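Local coordinates for cyclopenase asqI (Emericella nidulans, PDB 5YY3), which catalyses the zinc-dependent ring contraction of (-)-4'-methoxycyclopenine to 4'-methoxyviridicatin, releasing methyl isocyanate, in the biosynthesis of the aspoquinolone mycotoxins, at residues 112-116 against 381-385; 468-474 against 522-528. All coordinates share one frame; numbering follows the deposited sequence.

Contact 1: residues 112-116 against 381-385; sequences INPEL and TISNF
E115, T381 and S383 carry most of this contact, in which the capped N-terminal turn of helix 114-127 meets the loop that leads into helix 391-410, all within the hemocyanin-type metal-binding domain. E115 has its CG anti to the backbone N (chi1 179°) and then bends at chi2, which lays the chain across T381 and brings the carboxylate to S383. On the way, its CB packs against the T381 methyl, CG2, at 3.9 Å. At the end, S383 OG gives a weak hydrogen bond to E115 OE2 (2.9 Å). A water bridges E115 OE2, at a short 2.5 Å, and the backbone N of N384, so this one oxygen touches S383 directly, if weakly, and reaches N384 through the water. The other oxygen, OE1, forms a salt bridge with R118 one turn further along the helix, which probably keeps the carboxylate ionised. The loop runs close to the zinc site: the side chain of N384 comes within about 5 Å of that of the zinc ligand H190. At the other end of the contact N113, the N-cap residue, uses both ends of its amide. OD1 accepts from L116 N (3.1 Å) and more weakly from E115 N, while ND2 donates to T381 OG1, which comes to meet it from the opposite direction at 2.7 Å and lies only 14° out of the amide plane.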
loop_
_atom_site.group_PDB
_atom_site.type_symbol
_atom_site.label_atom_id
_atom_site.label_comp_id
_atom_site.label_asym_id
_atom_site.label_seq_id
_atom_site.Cartn_x
_atom_site.Cartn_y
_atom_site.Cartn_z
ATOM N N ILE A 112 -14.462 47.501 14.875
ATOM C CA ILE A 112 -15.020 46.168 15.055
ATOM C C ILE A 112 -14.236 45.176 14.183
ATOM O O ILE A 112 -13.733 45.531 13.106
ATOM C CB ILE A 112 -16.514 46.137 14.709
ATOM C CG1 ILE A 112 -17.182 44.892 15.292
ATOM C CG2 ILE A 112 -16.738 46.205 13.205
ATOM C CD1 ILE A 112 -18.688 44.998 15.311
ATOM N N ASN A 113 -14.086 43.951 14.679
ATOM C CA ASN A 113 -13.352 42.895 13.979
ATOM C C ASN A 113 -13.957 42.593 12.602
ATOM O O ASN A 113 -15.158 42.306 12.503
ATOM C CB ASN A 113 -13.332 41.632 14.852
ATOM C CG ASN A 113 -12.503 40.509 14.258
ATOM O OD1 ASN A 113 -12.858 39.938 13.220
ATOM N ND2 ASN A 113 -11.396 40.172 14.921
ATOM N N PRO A 114 -13.130 42.660 11.534
ATOM C CA PRO A 114 -13.567 42.448 10.145
ATOM C C PRO A 114 -14.108 41.043 9.876
ATOM O O PRO A 114 -14.986 40.888 9.034
ATOM C CB PRO A 114 -12.287 42.684 9.326
ATOM C CG PRO A 114 -11.379 43.427 10.210
ATOM C CD PRO A 114 -11.693 42.979 11.606
ATOM N N GLU A 115 -13.582 40.039 10.568
ATOM C CA GLU A 115 -14.071 38.675 10.411
ATOM C C GLU A 115 -15.468 38.596 10.988
ATOM O O GLU A 115 -16.364 37.972 10.409
ATOM C CB GLU A 115 -13.141 37.666 11.093
ATOM C CG GLU A 115 -13.593 36.208 11.002
ATOM C CD GLU A 115 -13.609 35.668 9.579
ATOM O OE1 GLU A 115 -12.700 36.004 8.787
ATOM O OE2 GLU A 115 -14.523 34.883 9.260
ATOM N N LEU A 116 -15.650 39.241 12.135
ATOM C CA LEU A 116 -16.966 39.356 12.733
ATOM C C LEU A 116 -17.895 40.030 11.732
ATOM O O LEU A 116 -19.007 39.561 11.492
ATOM C CB LEU A 116 -16.903 40.138 14.050
ATOM C CG LEU A 116 -18.156 40.200 14.932
ATOM C CD1 LEU A 116 -17.772 40.600 16.343
ATOM C CD2 LEU A 116 -19.229 41.160 14.375
ATOM N N THR A 381 -7.518 36.029 15.942
ATOM C CA THR A 381 -8.868 35.793 15.462
ATOM C C THR A 381 -9.017 34.404 14.841
ATOM O O THR A 381 -8.160 33.960 14.076
ATOM C CB THR A 381 -9.274 36.866 14.447
ATOM O OG1 THR A 381 -9.674 38.041 15.157
ATOM C CG2 THR A 381 -10.432 36.392 13.583
ATOM N N ILE A 382 -10.097 33.714 15.199
ATOM C CA ILE A 382 -10.430 32.423 14.601
ATOM C C ILE A 382 -11.658 32.519 13.729
ATOM O O ILE A 382 -12.738 32.867 14.195
ATOM C CB ILE A 382 -10.703 31.350 15.645
ATOM C CG1 ILE A 382 -9.501 31.166 16.559
ATOM C CG2 ILE A 382 -11.080 30.044 14.971
ATOM C CD1 ILE A 382 -9.838 30.340 17.759
ATOM N N SER A 383 -11.473 32.179 12.464
ATOM C CA SER A 383 -12.524 32.226 11.475
ATOM C C SER A 383 -13.220 30.885 11.324
ATOM O O SER A 383 -12.574 29.837 11.274
ATOM C CB SER A 383 -11.947 32.662 10.133
ATOM O OG SER A 383 -12.903 32.500 9.103
ATOM N N ASN A 384 -14.546 30.917 11.267
ATOM C CA ASN A 384 -15.286 29.758 10.813
ATOM C C ASN A 384 -15.034 29.611 9.326
ATOM O O ASN A 384 -15.761 30.167 8.501
ATOM C CB ASN A 384 -16.780 29.887 11.082
ATOM C CG ASN A 384 -17.559 28.666 10.615
ATOM O OD1 ASN A 384 -16.968 27.644 10.241
ATOM N ND2 ASN A 384 -18.898 28.760 10.638
ATOM N N PHE A 385 -13.995 28.866 8.994
ATOM C CA PHE A 385 -13.574 28.719 7.618
ATOM C C PHE A 385 -13.080 27.301 7.405
ATOM O O PHE A 385 -12.310 26.777 8.216
ATOM C CB PHE A 385 -12.476 29.733 7.284
ATOM C CG PHE A 385 -11.962 29.658 5.870
ATOM C CD1 PHE A 385 -11.022 28.699 5.499
ATOM C CD2 PHE A 385 -12.395 30.570 4.921
ATOM C CE1 PHE A 385 -10.538 28.632 4.202
ATOM C CE2 PHE A 385 -11.918 30.523 3.621
ATOM C CZ PHE A 385 -10.984 29.546 3.257
HETATM O O HOH W 1 -15.843 33.287 10.741
#

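Contact 2: residues 468-474 against 522-528; sequences EWNVQVK and AITKVRL
W469 and R527 face each other as a hydrogen-bonded pair in an antiparallel beta ladder, where strand 523-528 lines up along strand 461-475 in the Ig-like domain of the hemocyanin fold. Backbone bonds do most of the joining. W469 with R527, V471 with K525 and V473 with I523 each exchange two N-H...O=C bonds; the straightest runs from R527 N to W469 O (2.9 Å, 179°). CA-H...O contacts fill in between, such as N470 CA to K525 O at 3.1 Å.

Side-chain van der Waals contacts differ between the two faces. On the face of E468, N470 and Q472, the T524 methyl CG2 lies 3.8 Å from N470 CB, and V526 CG1 meets E468 OE2 at 3.6 Å. That carboxylate oxygen is salt-bridged to R430 on the neighbouring strand 422-431. On the other face the contact is apolar, V473 CB touching I523 CG1.

The polar ends of W469 and R527 converge outside the pair: W469 NE1 and R527 NE both bond to D511 OD2. Their side chains run alongside each other in the same direction, indole and guanidinium planes 83° apart, and R527 CG sits 3.2 Å above the indole plane, offset toward its rim.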
loop_
_atom_site.group_PDB
_atom_site.type_symbol
_atom_site.label_atom_id
_atom_site.label_comp_id
_atom_site.label_asym_id
_atom_site.label_seq_id
_atom_site.Cartn_x
_atom_site.Cartn_y
_atom_site.Cartn_z
ATOM N N GLU A 468 -28.733 11.501 -17.045
ATOM C CA GLU A 468 -30.148 11.744 -16.918
ATOM C C GLU A 468 -30.731 10.524 -16.245
ATOM O O GLU A 468 -30.111 9.473 -16.220
ATOM C CB GLU A 468 -30.793 11.969 -18.284
ATOM C CG GLU A 468 -30.988 10.656 -19.038
ATOM C CD GLU A 468 -31.540 10.829 -20.430
ATOM O OE1 GLU A 468 -31.092 11.759 -21.159
ATOM O OE2 GLU A 468 -32.438 10.023 -20.781
ATOM N N TRP A 469 -31.911 10.648 -15.676
ATOM C CA TRP A 469 -32.624 9.447 -15.323
ATOM C C TRP A 469 -34.000 9.522 -15.956
ATOM O O TRP A 469 -34.498 10.613 -16.303
ATOM C CB TRP A 469 -32.708 9.255 -13.808
ATOM C CG TRP A 469 -33.474 10.302 -13.048
ATOM C CD1 TRP A 469 -33.049 11.559 -12.736
ATOM C CD2 TRP A 469 -34.792 10.171 -12.486
ATOM N NE1 TRP A 469 -34.014 12.221 -11.998
ATOM C CE2 TRP A 469 -35.094 11.392 -11.833
ATOM C CE3 TRP A 469 -35.740 9.138 -12.462
ATOM C CZ2 TRP A 469 -36.318 11.617 -11.180
ATOM C CZ3 TRP A 469 -36.957 9.360 -11.802
ATOM C CH2 TRP A 469 -37.231 10.593 -11.174
ATOM N N ASN A 470 -34.601 8.360 -16.149
ATOM C CA ASN A 470 -35.976 8.336 -16.573
ATOM C C ASN A 470 -36.683 7.162 -15.915
ATOM O O ASN A 470 -36.031 6.253 -15.372
ATOM C CB ASN A 470 -36.087 8.291 -18.101
ATOM C CG ASN A 470 -35.313 7.145 -18.717
ATOM O OD1 ASN A 470 -35.760 5.996 -18.697
ATOM N ND2 ASN A 470 -34.156 7.454 -19.293
ATOM N N VAL A 471 -38.013 7.212 -15.929
ATOM C CA VAL A 471 -38.816 6.195 -15.287
ATOM C C VAL A 471 -40.180 6.184 -15.969
ATOM O O VAL A 471 -40.627 7.189 -16.544
ATOM C CB VAL A 471 -38.959 6.452 -13.762
ATOM C CG1 VAL A 471 -39.792 7.679 -13.508
ATOM C CG2 VAL A 471 -39.558 5.232 -13.019
ATOM N N GLN A 472 -40.834 5.035 -15.931
ATOM C CA GLN A 472 -42.124 4.905 -16.561
ATOM C C GLN A 472 -43.208 5.044 -15.500
ATOM O O GLN A 472 -43.138 4.426 -14.430
ATOM C CB GLN A 472 -42.210 3.573 -17.285
ATOM C CG GLN A 472 -43.348 3.457 -18.255
ATOM C CD GLN A 472 -43.279 2.154 -19.041
ATOM O OE1 GLN A 472 -42.215 1.785 -19.565
ATOM N NE2 GLN A 472 -44.403 1.440 -19.107
ATOM N N VAL A 473 -44.201 5.883 -15.792
ATOM C CA VAL A 473 -45.288 6.142 -14.855
ATOM C C VAL A 473 -46.639 5.878 -15.526
ATOM O O VAL A 473 -46.917 6.399 -16.615
ATOM C CB VAL A 473 -45.243 7.594 -14.342
ATOM C CG1 VAL A 473 -46.287 7.823 -13.255
ATOM C CG2 VAL A 473 -43.828 7.969 -13.873
ATOM N N LYS A 474 -47.481 5.076 -14.884
ATOM C CA LYS A 474 -48.819 4.825 -15.409
ATOM C C LYS A 474 -49.857 4.948 -14.306
ATOM O O LYS A 474 -49.689 4.412 -13.208
ATOM C CB LYS A 474 -48.910 3.445 -16.065
ATOM C CG LYS A 474 -50.259 3.188 -16.740
ATOM C CD LYS A 474 -50.253 1.886 -17.516
ATOM C CE LYS A 474 -51.599 1.629 -18.191
ATOM N NZ LYS A 474 -51.830 0.173 -18.329
ATOM N N ALA A 522 -49.170 5.062 -20.085
ATOM C CA ALA A 522 -47.859 5.224 -19.479
ATOM C C ALA A 522 -47.069 6.352 -20.141
ATOM O O ALA A 522 -47.009 6.466 -21.364
ATOM C CB ALA A 522 -47.078 3.917 -19.556
ATOM N N ILE A 523 -46.463 7.199 -19.328
ATOM C CA ILE A 523 -45.503 8.156 -19.855
ATOM C C ILE A 523 -44.102 7.783 -19.392
ATOM O O ILE A 523 -43.940 7.058 -18.410
ATOM C CB ILE A 523 -45.813 9.573 -19.398
ATOM C CG1 ILE A 523 -45.810 9.614 -17.870
ATOM C CG2 ILE A 523 -47.158 10.009 -19.931
ATOM C CD1 ILE A 523 -44.935 10.734 -17.275
ATOM N N THR A 524 -43.090 8.278 -20.095
ATOM C CA THR A 524 -41.721 8.226 -19.586
ATOM C C THR A 524 -41.243 9.621 -19.166
ATOM O O THR A 524 -41.013 10.494 -20.010
ATOM C CB THR A 524 -40.750 7.642 -20.624
ATOM O OG1 THR A 524 -41.168 6.315 -20.953
ATOM C CG2 THR A 524 -39.319 7.584 -20.064
ATOM N N LYS A 525 -41.101 9.837 -17.864
ATOM C CA LYS A 525 -40.568 11.113 -17.384
ATOM C C LYS A 525 -39.057 11.099 -17.505
ATOM O O LYS A 525 -38.418 10.134 -17.086
ATOM C CB LYS A 525 -40.980 11.377 -15.935
ATOM C CG LYS A 525 -40.460 12.701 -15.385
ATOM C CD LYS A 525 -41.380 13.847 -15.778
ATOM C CE LYS A 525 -41.007 15.166 -15.122
ATOM N NZ LYS A 525 -40.245 16.019 -16.073
ATOM N N VAL A 526 -38.486 12.143 -18.095
ATOM C CA VAL A 526 -37.034 12.286 -18.159
ATOM C C VAL A 526 -36.553 13.503 -17.343
ATOM O O VAL A 526 -37.110 14.599 -17.445
ATOM C CB VAL A 526 -36.531 12.424 -19.612
ATOM C CG1 VAL A 526 -34.987 12.362 -19.666
ATOM C CG2 VAL A 526 -37.127 11.334 -20.480
ATOM N N ARG A 527 -35.513 13.292 -16.538
ATOM C CA ARG A 527 -34.886 14.363 -15.767
ATOM C C ARG A 527 -33.391 14.460 -16.055
ATOM O O ARG A 527 -32.675 13.462 -15.942
ATOM C CB ARG A 527 -35.089 14.137 -14.268
ATOM C CG ARG A 527 -36.523 14.192 -13.807
ATOM C CD ARG A 527 -36.954 15.621 -13.667
ATOM N NE ARG A 527 -36.328 16.257 -12.513
ATOM C CZ ARG A 527 -36.343 17.568 -12.296
ATOM N NH1 ARG A 527 -36.947 18.362 -13.176
ATOM N NH2 ARG A 527 -35.758 18.087 -11.215
ATOM N N LEU A 528 -32.912 15.652 -16.409
ATOM C CA LEU A 528 -31.469 15.861 -16.584
ATOM C C LEU A 528 -30.785 16.045 -15.232
ATOM O O LEU A 528 -31.435 16.433 -14.239
ATOM C CB LEU A 528 -31.190 17.078 -17.479
ATOM C CG LEU A 528 -31.915 17.112 -18.841
ATOM C CD1 LEU A 528 -31.497 18.333 -19.648
ATOM C CD2 LEU A 528 -31.686 15.827 -19.638
#

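Both contacts are partly buried, but they lie on opposite sides of the chain's centre, with centres about 48 Å apart, and share no element of secondary structure. Contact 1 belongs to the mainly helical metal-binding domain and closes a span of 264 residues, tying a helix start to a loop near the zinc site through two side-chain hydrogen bonds, one of them weak, and a water. Contact 2 spans only 47 residues in the Ig-like domain, away from the zinc ligands, and rests on a regular backbone ladder that buries over three times as much surface. In each, a glutamate is paired with an arginine outside the two segments, within one helix in contact 1 and between strands in contact 2.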